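PDB 3O2U: NEDD8-conjugating enzyme UBC12 from Saccharomyces cerevisiae, which accepts the ubiquitin-like protein Rub1/NEDD8 from the Uba3-Ula1 E1 complex and catalyses its covalent attachment to other proteins, chiefly the cullin Cdc53. Local coordinates for residues K103-P108 / F140-P145; T46-V51 / E67-P72; L172-G177 / D185-P190. All blocks are in the same frame, centred on the assembly; numbering follows the deposited sequence.

Interaction 1. Residues K103-P108 / F140-P145; sequences KKIFHP and FLFLEP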
loop_
_atom_site.group_PDB
_atom_site.type_symbol
_atom_site.label_atom_id
_atom_site.label_comp_id
_atom_site.label_asym_id
_atom_site.label_seq_id
_atom_site.Cartn_x
_atom_site.Cartn_y
_atom_site.Cartn_z
ATOM N N LYS A 103 9.712 -2.603 -4.593
ATOM C CA LYS A 103 10.560 -2.889 -5.742
ATOM C C LYS A 103 10.869 -1.607 -6.512
ATOM O O LYS A 103 10.015 -0.734 -6.635
ATOM C CB LYS A 103 9.866 -3.888 -6.682
ATOM C CG LYS A 103 9.722 -5.302 -6.109
ATOM C CD LYS A 103 11.085 -5.938 -5.855
ATOM C CE LYS A 103 10.983 -7.455 -5.571
ATOM N NZ LYS A 103 10.105 -7.781 -4.412
ATOM N N LYS A 104 12.090 -1.500 -7.027
ATOM C CA LYS A 104 12.416 -0.435 -7.961
ATOM C C LYS A 104 11.776 -0.782 -9.294
ATOM O O LYS A 104 12.206 -1.725 -9.989
ATOM C CB LYS A 104 13.931 -0.312 -8.132
ATOM C CG LYS A 104 14.688 -0.137 -6.820
ATOM C CD LYS A 104 16.115 0.337 -7.086
ATOM C CE LYS A 104 16.992 0.201 -5.844
ATOM N NZ LYS A 104 18.433 -0.037 -6.210
ATOM N N ILE A 105 10.731 -0.051 -9.653
ATOM C CA ILE A 105 10.055 -0.333 -10.918
ATOM C C ILE A 105 9.883 0.920 -11.781
ATOM O O ILE A 105 9.827 2.042 -11.276
ATOM C CB ILE A 105 8.703 -1.070 -10.722
ATOM C CG1 ILE A 105 7.661 -0.149 -10.116
ATOM C CG2 ILE A 105 8.864 -2.332 -9.842
ATOM C CD1 ILE A 105 6.263 -0.533 -10.531
ATOM N N PHE A 106 9.800 0.708 -13.088
ATOM C CA PHE A 106 9.671 1.805 -14.039
ATOM C C PHE A 106 8.190 2.103 -14.249
ATOM O O PHE A 106 7.533 1.456 -15.050
ATOM C CB PHE A 106 10.304 1.398 -15.364
ATOM C CG PHE A 106 10.548 2.540 -16.296
ATOM C CD1 PHE A 106 11.453 3.541 -15.964
ATOM C CD2 PHE A 106 9.899 2.599 -17.521
ATOM C CE1 PHE A 106 11.694 4.586 -16.828
ATOM C CE2 PHE A 106 10.136 3.649 -18.390
ATOM C CZ PHE A 106 11.028 4.640 -18.046
ATOM N N HIS A 107 7.664 3.061 -13.497
ATOM C CA HIS A 107 6.246 3.386 -13.572
ATOM C C HIS A 107 6.062 4.871 -13.263
ATOM O O HIS A 107 6.659 5.392 -12.322
ATOM C CB HIS A 107 5.462 2.532 -12.572
ATOM C CG HIS A 107 3.980 2.701 -12.674
ATOM N ND1 HIS A 107 3.157 1.729 -13.192
ATOM C CD2 HIS A 107 3.179 3.740 -12.342
ATOM C CE1 HIS A 107 1.903 2.152 -13.158
ATOM N NE2 HIS A 107 1.895 3.373 -12.659
ATOM N N PRO A 108 5.248 5.566 -14.065
ATOM C CA PRO A 108 5.115 7.019 -13.892
ATOM C C PRO A 108 4.643 7.400 -12.488
ATOM O O PRO A 108 5.011 8.467 -11.995
ATOM C CB PRO A 108 4.052 7.410 -14.926
ATOM C CG PRO A 108 3.433 6.139 -15.383
ATOM C CD PRO A 108 4.422 5.047 -15.164
ATOM N N PHE A 140 -5.025 -1.371 -10.604
ATOM C CA PHE A 140 -5.400 -0.495 -11.721
ATOM C C PHE A 140 -4.258 0.421 -12.198
ATOM O O PHE A 140 -4.223 0.834 -13.358
ATOM C CB PHE A 140 -6.622 0.339 -11.304
ATOM C CG PHE A 140 -7.356 0.982 -12.450
ATOM C CD1 PHE A 140 -8.066 0.215 -13.356
ATOM C CD2 PHE A 140 -7.348 2.362 -12.609
ATOM C CE1 PHE A 140 -8.751 0.819 -14.416
ATOM C CE2 PHE A 140 -8.027 2.966 -13.663
ATOM C CZ PHE A 140 -8.729 2.196 -14.563
ATOM N N LEU A 141 -3.325 0.742 -11.305
ATOM C CA LEU A 141 -2.147 1.514 -11.687
ATOM C C LEU A 141 -1.349 0.813 -12.785
ATOM O O LEU A 141 -0.713 1.452 -13.620
ATOM C CB LEU A 141 -1.212 1.713 -10.484
ATOM C CG LEU A 141 -1.482 2.783 -9.425
ATOM C CD1 LEU A 141 -0.475 2.622 -8.301
ATOM C CD2 LEU A 141 -1.388 4.182 -10.008
ATOM N N PHE A 142 -1.350 -0.509 -12.754
ATOM C CA PHE A 142 -0.574 -1.283 -13.716
ATOM C C PHE A 142 -1.377 -1.600 -14.971
ATOM O O PHE A 142 -0.801 -1.849 -16.031
ATOM C CB PHE A 142 -0.054 -2.568 -13.066
ATOM C CG PHE A 142 0.915 -2.304 -11.940
ATOM C CD1 PHE A 142 0.471 -2.237 -10.631
ATOM C CD2 PHE A 142 2.253 -2.067 -12.206
ATOM C CE1 PHE A 142 1.359 -1.976 -9.586
ATOM C CE2 PHE A 142 3.150 -1.781 -11.168
ATOM C CZ PHE A 142 2.695 -1.728 -9.858
ATOM N N LEU A 143 -2.700 -1.587 -14.838
ATOM C CA LEU A 143 -3.596 -1.803 -15.971
ATOM C C LEU A 143 -3.799 -0.521 -16.771
ATOM O O LEU A 143 -3.926 -0.553 -17.996
ATOM C CB LEU A 143 -4.940 -2.331 -15.482
ATOM C CG LEU A 143 -4.788 -3.626 -14.703
ATOM C CD1 LEU A 143 -6.141 -4.173 -14.261
ATOM C CD2 LEU A 143 -4.037 -4.643 -15.541
ATOM N N GLU A 144 -3.841 0.603 -16.072
ATOM C CA GLU A 144 -3.977 1.901 -16.712
ATOM C C GLU A 144 -3.046 2.938 -16.103
ATOM O O GLU A 144 -3.480 3.796 -15.327
ATOM C CB GLU A 144 -5.431 2.379 -16.664
ATOM C CG GLU A 144 -6.286 1.852 -17.804
ATOM C CD GLU A 144 -5.764 2.293 -19.169
ATOM O OE1 GLU A 144 -5.903 3.494 -19.509
ATOM O OE2 GLU A 144 -5.211 1.437 -19.898
ATOM N N PRO A 145 -1.749 2.862 -16.452
ATOM C CA PRO A 145 -0.802 3.856 -15.954
ATOM C C PRO A 145 -1.184 5.220 -16.502
ATOM O O PRO A 145 -1.661 5.325 -17.630
ATOM C CB PRO A 145 0.539 3.414 -16.563
ATOM C CG PRO A 145 0.353 2.001 -16.951
ATOM C CD PRO A 145 -1.099 1.861 -17.314
#
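H107 and F142 meet because their first torsions turn both rings toward each other between the loop 103-108 and the end of helix 131-143: CG of H107 lies opposite its backbone N (chi1 -174°), and CG of F142 opposite its carbonyl carbon (chi1 -64°). H107 and P108 open the His-Pro-Asn motif of ubiquitin-conjugating enzymes, completed by N109, and here they rest on the C-terminal end of helix 131-143 and the turn after it. The two rings form a T-shaped pair, the imidazole edge directed at the phenyl face, with centroids 5.2 Å apart and planes at 63°; ND1 of H107 comes to 4.0 Å from CD2 of F142. I105 reaches the same phenyl ring from another side, its CD1 touching the rim at CE2 of F142, 3.4 Å away. Beyond the imidazole, P145 stands at about a right angle to H107, with CB of P145 3.9 Å from CE1 of H107. The polar tip of the imidazole turns to its own motif: NE2 of H107 is hydrogen-bonded to OD1 of N109, consistent with the structural role this histidine is thought to have in E2 enzymes, positioning the loop of the asparagine. Y77 meets both rings, edge-to-face with F142. Without the imidazole, as with an alanine here, OD1 of N109 would probably lose this partner and a gap would open between F142 and P145. The side chain of L141 is about 7 Å from that of C117, the predicted thioester-forming cysteine, so the contact lies near the active site. The prolines complete the join, CG of P108 lying 4.1 Å from CB of P145.

Interaction 2. Residues T46-V51 / E67-P72; sequences TVTLNV and EVIVRP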
loop_
_atom_site.group_PDB
_atom_site.type_symbol
_atom_site.label_atom_id
_atom_site.label_comp_id
_atom_site.label_asym_id
_atom_site.label_seq_id
_atom_site.Cartn_x
_atom_site.Cartn_y
_atom_site.Cartn_z
ATOM N N THR A 46 -4.924 -12.154 -9.581
ATOM C CA THR A 46 -3.730 -11.359 -9.836
ATOM C C THR A 46 -3.199 -10.652 -8.587
ATOM O O THR A 46 -2.168 -9.981 -8.641
ATOM C CB THR A 46 -4.019 -10.296 -10.885
ATOM O OG1 THR A 46 -5.274 -9.686 -10.563
ATOM C CG2 THR A 46 -4.105 -10.931 -12.279
ATOM N N VAL A 47 -3.902 -10.793 -7.472
ATOM C CA VAL A 47 -3.454 -10.171 -6.234
ATOM C C VAL A 47 -3.420 -11.148 -5.079
ATOM O O VAL A 47 -4.415 -11.809 -4.775
ATOM C CB VAL A 47 -4.331 -8.985 -5.815
ATOM C CG1 VAL A 47 -3.807 -8.387 -4.479
ATOM C CG2 VAL A 47 -4.344 -7.914 -6.907
ATOM N N THR A 48 -2.273 -11.230 -4.423
ATOM C CA THR A 48 -2.177 -12.035 -3.218
ATOM C C THR A 48 -1.772 -11.141 -2.041
ATOM O O THR A 48 -1.185 -10.072 -2.232
ATOM C CB THR A 48 -1.203 -13.187 -3.417
ATOM O OG1 THR A 48 0.112 -12.675 -3.641
ATOM C CG2 THR A 48 -1.615 -14.002 -4.634
ATOM N N LEU A 49 -2.103 -11.564 -0.829
ATOM C CA LEU A 49 -1.932 -10.715 0.340
ATOM C C LEU A 49 -1.394 -11.553 1.491
ATOM O O LEU A 49 -1.866 -12.661 1.722
ATOM C CB LEU A 49 -3.263 -10.070 0.722
ATOM C CG LEU A 49 -3.224 -9.066 1.872
ATOM C CD1 LEU A 49 -4.416 -8.154 1.847
ATOM C CD2 LEU A 49 -3.159 -9.792 3.215
ATOM N N ASN A 50 -0.399 -11.016 2.193
ATOM C CA ASN A 50 0.180 -11.659 3.366
ATOM C C ASN A 50 0.024 -10.730 4.548
ATOM O O ASN A 50 0.393 -9.551 4.469
ATOM C CB ASN A 50 1.669 -11.936 3.150
ATOM C CG ASN A 50 1.915 -12.937 2.035
ATOM O OD1 ASN A 50 2.727 -12.706 1.135
ATOM N ND2 ASN A 50 1.193 -14.046 2.077
ATOM N N VAL A 51 -0.527 -11.244 5.637
ATOM C CA VAL A 51 -0.588 -10.459 6.855
ATOM C C VAL A 51 0.781 -10.576 7.488
ATOM O O VAL A 51 1.199 -11.674 7.828
ATOM C CB VAL A 51 -1.623 -11.006 7.849
ATOM C CG1 VAL A 51 -1.619 -10.155 9.109
ATOM C CG2 VAL A 51 -3.017 -11.046 7.223
ATOM N N GLU A 67 1.448 -7.207 3.374
ATOM C CA GLU A 67 2.180 -7.175 2.114
ATOM C C GLU A 67 1.197 -7.494 0.998
ATOM O O GLU A 67 0.504 -8.507 1.049
ATOM C CB GLU A 67 3.300 -8.211 2.087
ATOM C CG GLU A 67 4.092 -8.188 0.773
ATOM C CD GLU A 67 5.049 -9.349 0.640
ATOM O OE1 GLU A 67 4.789 -10.414 1.245
ATOM O OE2 GLU A 67 6.056 -9.197 -0.085
ATOM N N VAL A 68 1.136 -6.633 -0.009
ATOM C CA VAL A 68 0.225 -6.859 -1.129
ATOM C C VAL A 68 1.061 -7.096 -2.371
ATOM O O VAL A 68 1.895 -6.273 -2.703
ATOM C CB VAL A 68 -0.696 -5.644 -1.377
ATOM C CG1 VAL A 68 -1.473 -5.826 -2.682
ATOM C CG2 VAL A 68 -1.659 -5.471 -0.222
ATOM N N ILE A 69 0.826 -8.215 -3.052
ATOM C CA ILE A 69 1.606 -8.579 -4.238
ATOM C C ILE A 69 0.741 -8.550 -5.504
ATOM O O ILE A 69 -0.162 -9.369 -5.673
ATOM C CB ILE A 69 2.224 -9.973 -4.092
ATOM C CG1 ILE A 69 3.125 -10.024 -2.849
ATOM C CG2 ILE A 69 3.016 -10.328 -5.358
ATOM C CD1 ILE A 69 3.659 -11.408 -2.520
ATOM N N VAL A 70 1.023 -7.596 -6.387
ATOM C CA VAL A 70 0.281 -7.452 -7.635
ATOM C C VAL A 70 1.047 -8.126 -8.780
ATOM O O VAL A 70 2.201 -7.786 -9.043
ATOM C CB VAL A 70 0.017 -5.956 -7.928
ATOM C CG1 VAL A 70 -0.805 -5.782 -9.190
ATOM C CG2 VAL A 70 -0.731 -5.327 -6.733
ATOM N N ARG A 71 0.395 -9.094 -9.426
ATOM C CA ARG A 71 0.954 -9.805 -10.583
ATOM C C ARG A 71 -0.061 -9.763 -11.734
ATOM O O ARG A 71 -0.868 -10.674 -11.889
ATOM C CB ARG A 71 1.272 -11.259 -10.214
ATOM C CG ARG A 71 2.052 -12.035 -11.289
ATOM C CD ARG A 71 2.518 -13.371 -10.737
ATOM N NE ARG A 71 3.281 -14.174 -11.702
ATOM C CZ ARG A 71 2.725 -15.054 -12.537
ATOM N NH1 ARG A 71 1.406 -15.224 -12.548
ATOM N NH2 ARG A 71 3.483 -15.757 -13.369
ATOM N N PRO A 72 -0.045 -8.681 -12.512
ATOM C CA PRO A 72 -1.035 -8.457 -13.572
ATOM C C PRO A 72 -0.932 -9.554 -14.619
ATOM O O PRO A 72 0.171 -10.039 -14.864
ATOM C CB PRO A 72 -0.585 -7.130 -14.189
ATOM C CG PRO A 72 0.188 -6.461 -13.126
ATOM C CD PRO A 72 0.892 -7.551 -12.385
HETATM O O HOH W 1 0.286 -12.108 -6.719
#
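T48 and I69 form a hydrogen-bonded pair of the antiparallel E2 sheet, flanked by the non-hydrogen-bonded pairs V47-V70 and L49-V68. Two backbone bonds close this pair: N of I69 donates to O of T48 at 2.9 Å, and N of T48 to O of I69 at 3.1 Å. From the backbone outward, CB of I69 lies 3.5 Å from OG1 of T48, and CG1 and CG2 both straddle that hydroxyl at 4.1 Å. With CG1 anti to the carbonyl carbon (chi1 -58°), the chain runs on so that CD1 still touches OG1 and ends 4.0 Å from OD1 of N50. A water bridges the pair, bonded to OG1 of T48 and donating to O of I69. Beside them, OD1 of N50 and OE1 of E67 approach to 3.1 Å without a bond, two acceptors together; E67 finds its mate in N83, through OE2. On the reverse face V47 CG1 meets V68 CG1 at 3.9 Å. Backbone bonds thus supply the join, between a face with polar tips at T48, N50 and E67 and an apolar one of V47, L49, V68 and V70, of which V47, L49 and V70 touch helix 131-143.

Interaction 3. Residues L172-G177 / D185-P190; sequences LTMSGG and DNIVSP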
loop_
_atom_site.group_PDB
_atom_site.type_symbol
_atom_site.label_atom_id
_atom_site.label_comp_id
_atom_site.label_asym_id
_atom_site.label_seq_id
_atom_site.Cartn_x
_atom_site.Cartn_y
_atom_site.Cartn_z
ATOM N N LEU A 172 12.340 -4.305 -20.362
ATOM C CA LEU A 172 13.754 -4.255 -19.984
ATOM C C LEU A 172 13.930 -4.067 -18.473
ATOM O O LEU A 172 14.696 -4.781 -17.830
ATOM C CB LEU A 172 14.459 -3.101 -20.695
ATOM C CG LEU A 172 15.842 -2.677 -20.178
ATOM C CD1 LEU A 172 16.861 -3.780 -20.382
ATOM C CD2 LEU A 172 16.309 -1.403 -20.888
ATOM N N THR A 173 13.256 -3.065 -17.921
ATOM C CA THR A 173 13.404 -2.746 -16.499
ATOM C C THR A 173 12.912 -3.867 -15.573
ATOM O O THR A 173 13.537 -4.136 -14.548
ATOM C CB THR A 173 12.716 -1.420 -16.164
ATOM O OG1 THR A 173 11.339 -1.471 -16.563
ATOM C CG2 THR A 173 13.396 -0.287 -16.917
ATOM N N MET A 174 11.802 -4.510 -15.946
ATOM C CA MET A 174 11.255 -5.644 -15.192
ATOM C C MET A 174 12.194 -6.840 -15.192
ATOM O O MET A 174 12.104 -7.684 -14.310
ATOM C CB MET A 174 9.884 -6.103 -15.728
ATOM C CG MET A 174 8.741 -5.109 -15.540
ATOM S SD MET A 174 7.112 -5.891 -15.505
ATOM C CE MET A 174 7.198 -7.006 -16.892
ATOM N N SER A 175 13.082 -6.910 -16.186
ATOM C CA SER A 175 14.085 -7.969 -16.254
ATOM C C SER A 175 15.380 -7.543 -15.574
ATOM O O SER A 175 16.413 -8.206 -15.722
ATOM C CB SER A 175 14.399 -8.329 -17.711
ATOM O OG SER A 175 13.303 -8.962 -18.335
ATOM N N GLY A 176 15.336 -6.426 -14.857
ATOM C CA GLY A 176 16.503 -5.950 -14.142
ATOM C C GLY A 176 17.399 -4.998 -14.914
ATOM O O GLY A 176 18.503 -4.691 -14.468
ATOM N N GLY A 177 16.927 -4.515 -16.061
ATOM C CA GLY A 177 17.719 -3.616 -16.884
ATOM C C GLY A 177 17.674 -2.181 -16.418
ATOM O O GLY A 177 16.967 -1.848 -15.464
ATOM N N ASP A 185 14.722 -3.439 -10.556
ATOM C CA ASP A 185 14.748 -4.823 -10.083
ATOM C C ASP A 185 14.184 -5.818 -11.092
ATOM O O ASP A 185 13.275 -5.505 -11.848
ATOM C CB ASP A 185 13.960 -4.950 -8.784
ATOM C CG ASP A 185 14.649 -4.268 -7.622
ATOM O OD1 ASP A 185 15.897 -4.167 -7.635
ATOM O OD2 ASP A 185 13.939 -3.846 -6.693
ATOM N N ASN A 186 14.730 -7.026 -11.074
ATOM C CA ASN A 186 14.182 -8.144 -11.824
ATOM C C ASN A 186 12.955 -8.673 -11.104
ATOM O O ASN A 186 13.070 -9.258 -10.025
ATOM C CB ASN A 186 15.239 -9.240 -11.946
ATOM C CG ASN A 186 14.783 -10.398 -12.822
ATOM O OD1 ASN A 186 13.637 -10.840 -12.744
ATOM N ND2 ASN A 186 15.688 -10.902 -13.648
ATOM N N ILE A 187 11.773 -8.457 -11.681
ATOM C CA ILE A 187 10.545 -8.896 -11.035
ATOM C C ILE A 187 9.750 -9.944 -11.840
ATOM O O ILE A 187 8.614 -10.256 -11.487
ATOM C CB ILE A 187 9.600 -7.704 -10.695
ATOM C CG1 ILE A 187 9.121 -7.000 -11.972
ATOM C CG2 ILE A 187 10.275 -6.703 -9.769
ATOM C CD1 ILE A 187 8.101 -5.891 -11.707
ATOM N N VAL A 188 10.352 -10.499 -12.892
ATOM C CA VAL A 188 9.627 -11.415 -13.781
ATOM C C VAL A 188 9.567 -12.887 -13.346
ATOM O O VAL A 188 8.758 -13.640 -13.867
ATOM C CB VAL A 188 10.130 -11.323 -15.230
ATOM C CG1 VAL A 188 9.774 -9.978 -15.819
ATOM C CG2 VAL A 188 11.632 -11.526 -15.281
ATOM N N SER A 189 10.394 -13.309 -12.398
ATOM C CA SER A 189 10.274 -14.695 -11.916
ATOM C C SER A 189 8.884 -14.948 -11.288
ATOM O O SER A 189 8.356 -14.076 -10.587
ATOM C CB SER A 189 11.403 -15.033 -10.933
ATOM O OG SER A 189 12.681 -14.811 -11.522
ATOM N N PRO A 190 8.283 -16.138 -11.515
ATOM C CA PRO A 190 8.752 -17.356 -12.202
ATOM C C PRO A 190 9.101 -17.131 -13.661
ATOM O O PRO A 190 9.446 -16.026 -14.081
ATOM C CB PRO A 190 7.540 -18.294 -12.137
ATOM C CG PRO A 190 6.371 -17.407 -11.883
ATOM C CD PRO A 190 6.908 -16.311 -11.010
#
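A Schellman motif ends helix 163-174, and the C-terminal tail lies across that end, with M174 meeting I187 and V188. In the motif, N of G177 turns back to O of L172 and N of G176 to O of T173, both at 2.9 Å. G176 has a positive phi (91°), where a CB would jam against the preceding carbonyl oxygen and also press close to CB of N186. The carbonyl of M174 is used by the tail: N of I187 donates to O of M174 at 2.8 Å, a bond of 157° at the hydrogen whose donor is tilted 18° from the carbonyl plane. CA of N186 adds a CH...O contact to the same oxygen at 3.3 Å, and CG1 of V188 leans against it too. The M174 side chain runs over the two branched residues: its CB lies 3.9 Å from CG1 of V188 and equally near CG1 of I187, and SD of M174 meets CD1 of I187 at 3.9 Å. A bend at the thioether then carries CE of M174 back to within 4.1 Å of CG1 of V188. N186 stays on the other flank, its CB against the S175-G176 peptide, while OD1 accepts a weak bond from N of V188. D185, whose OD2 is bound by N of K104, precedes it in the tail. Within this contact one hydrogen bond, backed by the apolar packing of M174, I187 and V188, joins tail to helix end; backbone bonds of D185 with K104 and of I187 with S81 add further ties outside it.

Along the chain the contacts follow in the order interaction 2, interaction 1, interaction 3, without interleaving. The centres of interactions 1 and 2 lie about 14 Å apart, those of interactions 1 and 3 about 13 Å, and those of interactions 2 and 3 about 17 Å. Helix 131-143 links the first two: F142, near its end, packs on V70 and P72 of the strand pair, whose apolar face lies on the same helix. The loop 103-108 links interaction 1 to the tail through K104 with D185 and through F106 packing on T173. R71 reaches P190. Helix 131-143 and this loop thus join the sheet to the C-terminal tail, placing the His-Pro-Asn loop between them.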